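Local coordinates for ABC transporter periplasmic-binding protein YtfQ (Mycobacterium smegmatis, PDB 6HB0) that probably binds L-arabinofuranose outside the membrane and delivers it to an ABC transporter, at residues Thr35-Thr38 with Glu39-Lys42; Gly123-Phe126 with Ile127-Gly130. One frame throughout, in Å; residues are numbered along the deposited sequence.

Interaction 1: Thr35-Thr38 with Glu39-Lys42; sequences TANT and ESIK
The carbonyl oxygen of Thr38 takes two amide hydrogens from the next turn: a nearly straight bond from Lys42 N, 2.9 Å from Thr38 O (171° at the hydrogen), and a weak one from Ile41 N. This is the amino-terminal start of helix 38-48, with Asn37 as its N-cap. The Asn37 side chain folds back over the first turn and spans Ser40 with both arms of its amide. Asn37 OD1 accepts from Ser40 N at 2.8 Å, the capping bond, though the place of OD1 is less sure because the model crowds it against the Glu39 carboxylate. Asn37 ND2 donates to Ser40 OG, also 2.8 Å away, with the hydroxyl oxygen lying 24° out of the amide plane. Rotation of Asn37 CG to a place between backbone N and carbonyl carbon (chi1 65°) brings the amide to the helix end. Asn37 O receives weak bonds from Ser40 N and Ile41 N. Polar ends also reach beyond the turn: Thr38 OG1 bonds to Gln26 OE1 and Lys42 NZ forms a salt bridge with Glu46. On the apolar side, Ile41 CD1 lies 4.2 Å from Ala36 CB.

Interaction 2: Gly123-Phe126 with Ile127-Gly130; sequences GADF and IEEG. With ZN (zinc ion), chain F.
Asp125 and Glu128 bring two carboxylates close beside a zinc ion, joined by one water that donates to both. That water lies 2.9 Å from Asp125 OD2 and 2.7 Å from Glu128 OE2. It thus bridges like charges, Asp125 OD2 and Glu128 OE2 being 4.4 Å apart, and would probably ease their repulsion. Glu128 OE2 also binds the zinc, at 2.0 Å, and a second water, Cys263 and Asp292 complete the site. A bend at chi2 (-122°) turns the Glu128 carboxylate toward the metal, leaving OE1 to a salt bridge with Arg132. Asp125 is the N-cap of helix 126-140, which follows the crossing from strand 120-122 of one lobe into the other lobe of this periplasmic binding protein fold. Asp125 OD1 accepts from Glu128 N at 3.1 Å; the bond is almost straight, yet the amide approaches from above the carboxylate plane, 74° out of it. Behind this cap the helical bonds begin, Glu129 N to Asp125 O and Gly130 N to Phe126 O. Glu129 runs alongside Phe126 and sets OE1 at the ring edge, in its plane, 3.3 Å from Phe126 CD1. The same carboxylate is held by two arginines: Arg165 of helix 160-173 pairs with OE1, and Arg34 with OE2, which also accepts from Cys263 N.

In the fold
Both contacts are helix N-termini, each led by a loop from a strand of the six-stranded parallel sheet, but they serve different lobes: interaction 1 starts a helix packed on strand 51-56 of that sheet, interaction 2 one that packs against helix 160-173 of the other lobe. Their centres are about 19 Å apart and their nearest atoms about 7 Å, without touching. Arg34, next to Thr35, links them indirectly by reaching Ala124, Phe126 and Glu129. In this family, sugar is generally bound in the cleft between the lobes. Zinc lies near both: the side chain of Lys42 is about 4 Å from an ion in interaction 1, whereas interaction 2 includes a ligand of its ion.

Interaction 1: Thr35-Thr38 with Glu39-Lys42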
loop_
_atom_site.group_PDB
_atom_site.type_symbol
_atom_site.label_atom_id
_atom_site.label_comp_id
_atom_site.label_asym_id
_atom_site.label_seq_id
_atom_site.Cartn_x
_atom_site.Cartn_y
_atom_site.Cartn_z
ATOM N N THR A 35 1.344 -5.272 1.795
ATOM C CA THR A 35 2.003 -6.541 1.528
ATOM C C THR A 35 1.063 -7.448 0.733
ATOM O O THR A 35 -0.147 -7.552 1.037
ATOM C CB THR A 35 2.401 -7.203 2.864
ATOM O OG1 THR A 35 3.242 -6.294 3.594
ATOM C CG2 THR A 35 3.140 -8.516 2.625
ATOM N N ALA A 36 1.599 -8.065 -0.317
ATOM C CA ALA A 36 0.833 -9.054 -1.046
ATOM C C ALA A 36 0.547 -10.214 -0.066
ATOM O O ALA A 36 1.383 -10.611 0.742
ATOM C CB ALA A 36 1.595 -9.552 -2.253
ATOM N N ASN A 37 -0.675 -10.694 -0.113
ATOM C CA ASN A 37 -1.171 -11.674 0.820
ATOM C C ASN A 37 -0.959 -13.038 0.163
ATOM O O ASN A 37 -0.747 -13.126 -1.059
ATOM C CB ASN A 37 -2.612 -11.362 1.028
ATOM C CG ASN A 37 -3.426 -11.562 -0.239
ATOM O OD1 ASN A 37 -3.648 -12.693 -0.606
ATOM N ND2 ASN A 37 -3.841 -10.496 -0.911
ATOM N N THR A 38 -1.005 -14.086 0.965
ATOM C CA THR A 38 -0.748 -15.442 0.491
ATOM C C THR A 38 -1.737 -15.984 -0.548
ATOM O O THR A 38 -1.318 -16.568 -1.515
ATOM C CB THR A 38 -0.802 -16.388 1.688
ATOM O OG1 THR A 38 0.226 -15.991 2.587
ATOM C CG2 THR A 38 -0.556 -17.822 1.293
ATOM N N GLU A 39 -3.025 -15.779 -0.331
ATOM C CA GLU A 39 -4.049 -16.231 -1.292
ATOM C C GLU A 39 -3.828 -15.674 -2.712
ATOM O O GLU A 39 -4.050 -16.386 -3.687
ATOM C CB GLU A 39 -5.501 -16.010 -0.777
ATOM C CG GLU A 39 -6.026 -14.557 -0.616
ATOM C CD GLU A 39 -5.773 -13.943 0.796
ATOM O OE1 GLU A 39 -6.452 -12.940 1.166
ATOM O OE2 GLU A 39 -4.902 -14.484 1.556
ATOM N N SER A 40 -3.344 -14.440 -2.825
ATOM C CA SER A 40 -3.116 -13.815 -4.127
ATOM C C SER A 40 -1.955 -14.430 -4.867
ATOM O O SER A 40 -1.993 -14.627 -6.093
ATOM C CB SER A 40 -2.877 -12.306 -3.946
ATOM O OG SER A 40 -4.069 -11.700 -3.417
ATOM N N ILE A 41 -0.919 -14.760 -4.119
ATOM C CA ILE A 41 0.260 -15.342 -4.688
ATOM C C ILE A 41 -0.038 -16.805 -5.058
ATOM O O ILE A 41 0.288 -17.257 -6.161
ATOM C CB ILE A 41 1.447 -15.232 -3.721
ATOM C CG1 ILE A 41 1.854 -13.768 -3.582
ATOM C CG2 ILE A 41 2.634 -15.968 -4.279
ATOM C CD1 ILE A 41 2.921 -13.548 -2.534
ATOM N N LYS A 42 -0.680 -17.532 -4.154
ATOM C CA LYS A 42 -0.992 -18.935 -4.439
ATOM C C LYS A 42 -1.900 -19.076 -5.653
ATOM O O LYS A 42 -1.605 -19.882 -6.567
ATOM C CB LYS A 42 -1.594 -19.579 -3.203
ATOM C CG LYS A 42 -2.074 -21.007 -3.346
ATOM C CD LYS A 42 -2.471 -21.564 -1.974
ATOM C CE LYS A 42 -3.245 -22.885 -2.054
ATOM N NZ LYS A 42 -4.321 -22.873 -3.109
#

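Interaction 2: Gly123-Phe126 with Ile127-Gly130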
loop_
_atom_site.group_PDB
_atom_site.type_symbol
_atom_site.label_atom_id
_atom_site.label_comp_id
_atom_site.label_asym_id
_atom_site.label_seq_id
_atom_site.Cartn_x
_atom_site.Cartn_y
_atom_site.Cartn_z
ATOM N N GLY A 123 6.581 -3.216 -5.421
ATOM C CA GLY A 123 5.889 -2.835 -4.173
ATOM C C GLY A 123 5.172 -1.507 -4.264
ATOM O O GLY A 123 5.358 -0.802 -5.233
ATOM N N ALA A 124 4.390 -1.180 -3.232
ATOM C CA ALA A 124 3.601 0.031 -3.226
ATOM C C ALA A 124 4.485 1.236 -2.982
ATOM O O ALA A 124 5.554 1.109 -2.396
ATOM C CB ALA A 124 2.519 -0.027 -2.169
ATOM N N ASP A 125 4.021 2.385 -3.469
ATOM C CA ASP A 125 4.669 3.661 -3.285
ATOM C C ASP A 125 3.887 4.592 -2.325
ATOM O O ASP A 125 2.905 5.254 -2.718
ATOM C CB ASP A 125 4.742 4.320 -4.637
ATOM C CG ASP A 125 5.660 5.559 -4.662
ATOM O OD1 ASP A 125 5.977 6.142 -3.602
ATOM O OD2 ASP A 125 6.029 5.956 -5.780
ATOM N N PHE A 126 4.335 4.694 -1.080
ATOM C CA PHE A 126 3.585 5.472 -0.104
ATOM C C PHE A 126 3.702 6.982 -0.306
ATOM O O PHE A 126 2.777 7.722 0.055
ATOM C CB PHE A 126 4.072 5.136 1.291
ATOM C CG PHE A 126 3.954 3.684 1.640
ATOM C CD1 PHE A 126 2.768 2.990 1.427
ATOM C CD2 PHE A 126 5.039 3.000 2.182
ATOM C CE1 PHE A 126 2.648 1.667 1.774
ATOM C CE2 PHE A 126 4.941 1.663 2.496
ATOM C CZ PHE A 126 3.737 1.013 2.317
ATOM N N ILE A 127 4.819 7.448 -0.851
ATOM C CA ILE A 127 4.974 8.872 -1.159
ATOM C C ILE A 127 3.924 9.226 -2.191
ATOM O O ILE A 127 3.226 10.195 -2.060
ATOM C CB ILE A 127 6.384 9.210 -1.686
ATOM C CG1 ILE A 127 7.436 8.970 -0.613
ATOM C CG2 ILE A 127 6.411 10.648 -2.218
ATOM C CD1 ILE A 127 8.845 9.178 -1.081
ATOM N N GLU A 128 3.818 8.395 -3.227
ATOM C CA GLU A 128 2.827 8.593 -4.272
ATOM C C GLU A 128 1.411 8.669 -3.701
ATOM O O GLU A 128 0.624 9.501 -4.135
ATOM C CB GLU A 128 2.975 7.490 -5.319
ATOM C CG GLU A 128 1.914 7.441 -6.394
ATOM C CD GLU A 128 1.225 6.085 -6.387
ATOM O OE1 GLU A 128 0.139 5.962 -5.755
ATOM O OE2 GLU A 128 1.826 5.105 -6.923
ATOM N N GLU A 129 1.059 7.830 -2.732
ATOM C CA GLU A 129 -0.245 7.928 -2.077
ATOM C C GLU A 129 -0.509 9.302 -1.477
ATOM O O GLU A 129 -1.552 9.900 -1.717
ATOM C CB GLU A 129 -0.449 6.873 -0.957
ATOM C CG GLU A 129 -0.591 5.436 -1.505
ATOM C CD GLU A 129 -0.719 4.383 -0.395
ATOM O OE1 GLU A 129 0.003 4.527 0.644
ATOM O OE2 GLU A 129 -1.536 3.412 -0.580
ATOM N N GLY A 130 0.435 9.777 -0.673
ATOM C CA GLY A 130 0.299 11.089 -0.080
ATOM C C GLY A 130 0.218 12.141 -1.152
ATOM O O GLY A 130 -0.580 13.020 -1.067
HETATM ZN ZN ZN F . 0.801 3.417 -6.897
HETATM O O HOH W 1 4.261 5.370 -8.059
HETATM O O HOH W 2 1.845 2.626 -8.438
#